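Long-range contacts in first ORF in transposon ISC1904 (Sulfolobus solfataricus, PDB 3ILX), which probably binds DNA and exchanges its strands during transposition, as serine recombinases of the resolvase family do, this chain being the resolvase-type catalytic domain: residues 4-9 against 36-41; 25-30 against 66-71. All coordinates share one frame; numbering follows the deposited sequence.

Contact 1. Residues 4-9 against 36-41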
loop_
_atom_site.group_PDB
_atom_site.type_symbol
_atom_site.label_atom_id
_atom_site.label_comp_id
_atom_site.label_asym_id
_atom_site.label_seq_id
_atom_site.Cartn_x
_atom_site.Cartn_y
_atom_site.Cartn_z
ATOM N N LYS A 4 9.621 -8.295 -21.794
ATOM C CA LYS A 4 8.295 -7.893 -22.284
ATOM C C LYS A 4 7.891 -6.439 -21.991
ATOM O O LYS A 4 8.141 -5.914 -20.902
ATOM C CB LYS A 4 7.220 -8.847 -21.723
ATOM C CG LYS A 4 7.469 -10.368 -21.975
ATOM C CD LYS A 4 7.130 -10.792 -23.384
ATOM C CE LYS A 4 7.185 -12.314 -23.540
ATOM N NZ LYS A 4 8.528 -12.847 -24.029
ATOM N N VAL A 5 7.245 -5.809 -22.966
ATOM C CA VAL A 5 6.624 -4.507 -22.794
ATOM C C VAL A 5 5.130 -4.669 -22.618
ATOM O O VAL A 5 4.434 -5.149 -23.514
ATOM C CB VAL A 5 6.904 -3.542 -23.975
ATOM C CG1 VAL A 5 6.203 -2.231 -23.729
ATOM C CG2 VAL A 5 8.385 -3.296 -24.094
ATOM N N ILE A 6 4.646 -4.238 -21.457
ATOM C CA ILE A 6 3.291 -4.544 -21.010
ATOM C C ILE A 6 2.483 -3.287 -20.694
ATOM O O ILE A 6 2.942 -2.401 -19.931
ATOM C CB ILE A 6 3.338 -5.395 -19.730
ATOM C CG1 ILE A 6 4.164 -6.684 -19.951
ATOM C CG2 ILE A 6 1.934 -5.759 -19.258
ATOM C CD1 ILE A 6 4.227 -7.590 -18.667
ATOM N N LEU A 7 1.276 -3.217 -21.246
ATOM C CA LEU A 7 0.317 -2.177 -20.894
ATOM C C LEU A 7 -0.589 -2.689 -19.776
ATOM O O LEU A 7 -1.112 -3.798 -19.841
ATOM C CB LEU A 7 -0.508 -1.775 -22.107
ATOM C CG LEU A 7 0.293 -1.512 -23.378
ATOM C CD1 LEU A 7 -0.626 -1.140 -24.510
ATOM C CD2 LEU A 7 1.331 -0.422 -23.153
ATOM N N TYR A 8 -0.748 -1.887 -18.733
ATOM C CA TYR A 8 -1.622 -2.293 -17.655
ATOM C C TYR A 8 -2.777 -1.303 -17.547
ATOM O O TYR A 8 -2.566 -0.103 -17.405
ATOM C CB TYR A 8 -0.884 -2.406 -16.324
ATOM C CG TYR A 8 -1.860 -2.865 -15.258
ATOM C CD1 TYR A 8 -2.138 -4.208 -15.092
ATOM C CD2 TYR A 8 -2.569 -1.942 -14.478
ATOM C CE1 TYR A 8 -3.053 -4.644 -14.160
ATOM C CE2 TYR A 8 -3.495 -2.380 -13.513
ATOM C CZ TYR A 8 -3.735 -3.720 -13.368
ATOM O OH TYR A 8 -4.656 -4.167 -12.407
ATOM N N ALA A 9 -4.005 -1.802 -17.606
ATOM C CA ALA A 9 -5.152 -0.906 -17.520
ATOM C C ALA A 9 -6.133 -1.431 -16.482
ATOM O O ALA A 9 -6.279 -2.628 -16.335
ATOM C CB ALA A 9 -5.843 -0.775 -18.875
ATOM N N LEU A 36 2.146 -7.308 -24.494
ATOM C CA LEU A 36 0.960 -7.818 -23.841
ATOM C C LEU A 36 0.156 -6.662 -23.224
ATOM O O LEU A 36 0.726 -5.619 -22.865
ATOM C CB LEU A 36 1.392 -8.857 -22.797
ATOM C CG LEU A 36 0.421 -9.451 -21.801
ATOM C CD1 LEU A 36 -0.324 -10.620 -22.419
ATOM C CD2 LEU A 36 1.212 -9.884 -20.571
ATOM N N VAL A 37 -1.165 -6.847 -23.149
ATOM C CA VAL A 37 -2.085 -5.967 -22.446
ATOM C C VAL A 37 -2.734 -6.781 -21.323
ATOM O O VAL A 37 -3.280 -7.858 -21.565
ATOM C CB VAL A 37 -3.180 -5.406 -23.378
ATOM C CG1 VAL A 37 -4.062 -4.436 -22.606
ATOM C CG2 VAL A 37 -2.546 -4.726 -24.587
ATOM N N ILE A 38 -2.603 -6.296 -20.092
ATOM C CA ILE A 38 -3.175 -6.977 -18.943
ATOM C C ILE A 38 -4.167 -5.995 -18.357
ATOM O O ILE A 38 -3.828 -4.797 -18.189
ATOM C CB ILE A 38 -2.098 -7.261 -17.871
ATOM C CG1 ILE A 38 -1.142 -8.374 -18.307
ATOM C CG2 ILE A 38 -2.739 -7.579 -16.506
ATOM C CD1 ILE A 38 0.044 -8.551 -17.351
ATOM N N THR A 39 -5.385 -6.460 -18.081
ATOM C CA THR A 39 -6.418 -5.560 -17.539
ATOM C C THR A 39 -7.089 -6.157 -16.310
ATOM O O THR A 39 -7.037 -7.360 -16.101
ATOM C CB THR A 39 -7.525 -5.244 -18.564
ATOM O OG1 THR A 39 -8.236 -6.442 -18.895
ATOM C CG2 THR A 39 -6.941 -4.658 -19.857
ATOM N N ASP A 40 -7.687 -5.295 -15.492
ATOM C CA ASP A 40 -8.402 -5.716 -14.305
ATOM C C ASP A 40 -9.600 -4.802 -14.140
ATOM O O ASP A 40 -9.521 -3.587 -14.440
ATOM C CB ASP A 40 -7.510 -5.521 -13.071
ATOM C CG ASP A 40 -6.649 -6.741 -12.762
ATOM O OD1 ASP A 40 -7.176 -7.864 -12.824
ATOM O OD2 ASP A 40 -5.456 -6.583 -12.395
ATOM N N ILE A 41 -10.684 -5.372 -13.639
ATOM C CA ILE A 41 -11.818 -4.589 -13.198
ATOM C C ILE A 41 -11.878 -4.819 -11.702
ATOM O O ILE A 41 -12.127 -5.929 -11.250
ATOM C CB ILE A 41 -13.155 -5.034 -13.835
ATOM C CG1 ILE A 41 -13.078 -4.936 -15.372
ATOM C CG2 ILE A 41 -14.341 -4.257 -13.216
ATOM C CD1 ILE A 41 -14.162 -5.746 -16.132
#
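L7 reaches strand 36-41 with both backbone polar atoms: its N donates to L36 O at 2.9 Å, and its O accepts from I38 N, also at 2.9 Å. The same ladder continues with A9, whose N is bonded to I38 O and whose O takes D40 N. A longer bond of 3.3 Å runs from L36 N to V5 O. Bonds from alternate residues, with the axes 28° apart, define a parallel pairing. Y8 adds a side-chain bond: with CG anti to the backbone N (chi1 -179°), its ring lies across I38, CD1 being 3.7 Å from I38 CG2, and its OH donates to D40 OD2 at 2.5 Å. That oxygen sits at the ring edge, in plane, and uses its anti lone pair; ring and carboxylate planes are 63° apart. R49 NH2 also bonds Y8 OH, and G51 N bonds D40 OD1. A phenylalanine at Y8 would probably leave D40 OD2 and R49 without their shared hydroxyl partner. On the other face, L7 CD1 packs 4.1 Å from V37 CG2. The chemistry thus implies a buried carboxylate gripped through both oxygens, pinning the end of the edge strand to the start of helix 50-60.

Contact 2. Residues 25-30 against 66-71; sequences KYLEEQ and RVITAY
L27 makes the largest single share of the contact between helix 19-30 and the end of strand 64-69, chiefly by van der Waals packing against backbone. Its CG stands anti to the carbonyl carbon (chi1 -73°), and from there the two methyls divide the work. CD2 lies 3.7 Å from A70 N and 3.8 Å from T69 C, over the peptide link where the strand ends; CD1 approaches I68 O at 4.2 Å. Apolar side-chain contacts are looser: the same CD2 is 4.3 Å from I68 CG2 and 4.4 Å from A70 CB. Y26 meets A70 with its ring edge, a marginal approach with CE2 4.5 Å from A70 CB. The hydroxyl of T69, whose CB points away from the helix, is bonded through OG1 to Y8 O, and I68 makes backbone bonds with I6 and Y8. Across these two segments the contact is apolar packing, and it is small, with 174 Å² buried over both sides. L27 and I68 both also touch L7 of strand 4-11, so the helix packs on one face of the parallel sheet across two neighbouring strands, while V95 of strand 93-96 adjoins I68 from the next position.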
loop_
_atom_site.group_PDB
_atom_site.type_symbol
_atom_site.label_atom_id
_atom_site.label_comp_id
_atom_site.label_asym_id
_atom_site.label_seq_id
_atom_site.Cartn_x
_atom_site.Cartn_y
_atom_site.Cartn_z
ATOM N N LYS A 25 -7.179 1.612 -25.379
ATOM C CA LYS A 25 -6.979 2.254 -26.658
ATOM C C LYS A 25 -6.094 3.469 -26.498
ATOM O O LYS A 25 -5.232 3.731 -27.341
ATOM C CB LYS A 25 -8.335 2.647 -27.232
ATOM C CG LYS A 25 -8.337 2.954 -28.720
ATOM C CD LYS A 25 -9.770 3.034 -29.271
ATOM C CE LYS A 25 -10.593 4.104 -28.547
ATOM N NZ LYS A 25 -10.355 5.458 -29.154
ATOM N N TYR A 26 -6.282 4.204 -25.406
ATOM C CA TYR A 26 -5.441 5.367 -25.179
ATOM C C TYR A 26 -3.971 4.944 -25.022
ATOM O O TYR A 26 -3.069 5.556 -25.610
ATOM C CB TYR A 26 -5.922 6.169 -23.973
ATOM C CG TYR A 26 -4.895 7.172 -23.478
ATOM C CD1 TYR A 26 -4.477 8.246 -24.284
ATOM C CD2 TYR A 26 -4.330 7.033 -22.221
ATOM C CE1 TYR A 26 -3.514 9.157 -23.824
ATOM C CE2 TYR A 26 -3.384 7.946 -21.752
ATOM C CZ TYR A 26 -2.984 8.994 -22.551
ATOM O OH TYR A 26 -2.040 9.866 -22.056
ATOM N N LEU A 27 -3.766 3.872 -24.251
ATOM C CA LEU A 27 -2.443 3.316 -23.984
ATOM C C LEU A 27 -1.762 2.897 -25.268
ATOM O O LEU A 27 -0.591 3.225 -25.505
ATOM C CB LEU A 27 -2.535 2.114 -23.021
ATOM C CG LEU A 27 -2.847 2.426 -21.554
ATOM C CD1 LEU A 27 -2.871 1.148 -20.750
ATOM C CD2 LEU A 27 -1.821 3.386 -20.938
ATOM N N GLU A 28 -2.509 2.188 -26.105
ATOM C CA GLU A 28 -1.998 1.704 -27.368
ATOM C C GLU A 28 -1.612 2.826 -28.333
ATOM O O GLU A 28 -0.634 2.688 -29.068
ATOM C CB GLU A 28 -2.974 0.688 -27.989
ATOM C CG GLU A 28 -3.048 -0.557 -27.099
ATOM C CD GLU A 28 -4.106 -1.566 -27.492
ATOM O OE1 GLU A 28 -4.954 -1.262 -28.366
ATOM O OE2 GLU A 28 -4.093 -2.673 -26.893
ATOM N N GLU A 29 -2.336 3.943 -28.307
ATOM C CA GLU A 29 -1.965 5.092 -29.140
ATOM C C GLU A 29 -0.665 5.745 -28.702
ATOM O O GLU A 29 0.045 6.331 -29.526
ATOM C CB GLU A 29 -3.079 6.129 -29.180
ATOM C CG GLU A 29 -4.054 5.875 -30.302
ATOM C CD GLU A 29 -5.500 6.164 -29.928
ATOM O OE1 GLU A 29 -5.763 6.685 -28.817
ATOM O OE2 GLU A 29 -6.376 5.880 -30.779
ATOM N N GLN A 30 -0.348 5.633 -27.415
ATOM C CA GLN A 30 0.884 6.200 -26.881
ATOM C C GLN A 30 2.082 5.261 -27.006
ATOM O O GLN A 30 3.208 5.704 -27.310
ATOM C CB GLN A 30 0.681 6.670 -25.436
ATOM C CG GLN A 30 -0.516 7.626 -25.281
ATOM C CD GLN A 30 -0.327 8.889 -26.071
ATOM O OE1 GLN A 30 -0.938 9.073 -27.126
ATOM N NE2 GLN A 30 0.565 9.754 -25.596
ATOM N N ARG A 66 9.308 -3.267 -19.285
ATOM C CA ARG A 66 8.607 -2.002 -19.102
ATOM C C ARG A 66 7.088 -2.205 -18.893
ATOM O O ARG A 66 6.471 -3.029 -19.573
ATOM C CB ARG A 66 8.889 -1.126 -20.332
ATOM C CG ARG A 66 8.510 0.285 -20.164
ATOM C CD ARG A 66 8.960 1.088 -21.371
ATOM N NE ARG A 66 10.380 1.432 -21.380
ATOM C CZ ARG A 66 10.952 2.165 -22.338
ATOM N NH1 ARG A 66 10.226 2.611 -23.361
ATOM N NH2 ARG A 66 12.247 2.452 -22.290
ATOM N N VAL A 67 6.505 -1.490 -17.936
ATOM C CA VAL A 67 5.047 -1.490 -17.752
ATOM C C VAL A 67 4.570 -0.063 -18.004
ATOM O O VAL A 67 5.089 0.865 -17.375
ATOM C CB VAL A 67 4.627 -1.808 -16.312
ATOM C CG1 VAL A 67 3.082 -1.873 -16.204
ATOM C CG2 VAL A 67 5.314 -3.090 -15.800
ATOM N N ILE A 68 3.590 0.098 -18.887
ATOM C CA ILE A 68 2.995 1.407 -19.167
ATOM C C ILE A 68 1.550 1.445 -18.634
ATOM O O ILE A 68 0.766 0.516 -18.822
ATOM C CB ILE A 68 3.071 1.789 -20.653
ATOM C CG1 ILE A 68 4.540 1.767 -21.147
ATOM C CG2 ILE A 68 2.451 3.191 -20.892
ATOM C CD1 ILE A 68 4.934 0.541 -21.847
ATOM N N THR A 69 1.247 2.505 -17.894
ATOM C CA THR A 69 -0.077 2.660 -17.315
ATOM C C THR A 69 -0.449 4.133 -17.463
ATOM O O THR A 69 0.442 4.987 -17.711
ATOM C CB THR A 69 -0.124 2.028 -15.859
ATOM O OG1 THR A 69 -1.479 1.852 -15.440
ATOM C CG2 THR A 69 0.650 2.853 -14.861
ATOM N N ALA A 70 -1.751 4.436 -17.416
ATOM C CA ALA A 70 -2.218 5.817 -17.646
ATOM C C ALA A 70 -1.754 6.834 -16.581
ATOM O O ALA A 70 -1.382 7.982 -16.893
ATOM C CB ALA A 70 -3.746 5.840 -17.800
ATOM N N TYR A 71 -1.810 6.407 -15.324
ATOM C CA TYR A 71 -1.302 7.165 -14.183
ATOM C C TYR A 71 -1.073 6.214 -12.993
ATOM O O TYR A 71 -1.518 5.037 -13.029
ATOM C CB TYR A 71 -2.211 8.373 -13.844
ATOM C CG TYR A 71 -3.695 8.091 -13.979
ATOM C CD1 TYR A 71 -4.414 7.567 -12.898
ATOM C CD2 TYR A 71 -4.385 8.341 -15.179
ATOM C CE1 TYR A 71 -5.776 7.315 -12.991
ATOM C CE2 TYR A 71 -5.756 8.057 -15.288
ATOM C CZ TYR A 71 -6.435 7.532 -14.181
ATOM O OH TYR A 71 -7.793 7.241 -14.216
#

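In the fold
From the N terminus, strand 4-11 leads into helix 19-30 and then strand 36-41, and contact 1 closes this first loop as a parallel beta-alpha-beta crossover. Contact 2 starts within that loop, at the helix, and closes only after strand 36-41, helix 50-60 and most of strand 64-69 have passed; the segments alternate, so the two loops cross. Their centres are 9 Å apart, and they join directly through backbone: I6 O to I68 N and Y8 N to I68 O, both 2.8 Å and probable hydrogen bonds. Strand 4-11 therefore lies between strands 36-41 and 64-69. Together the contacts tie three parallel strands and one covering helix into the resolvase-type domain.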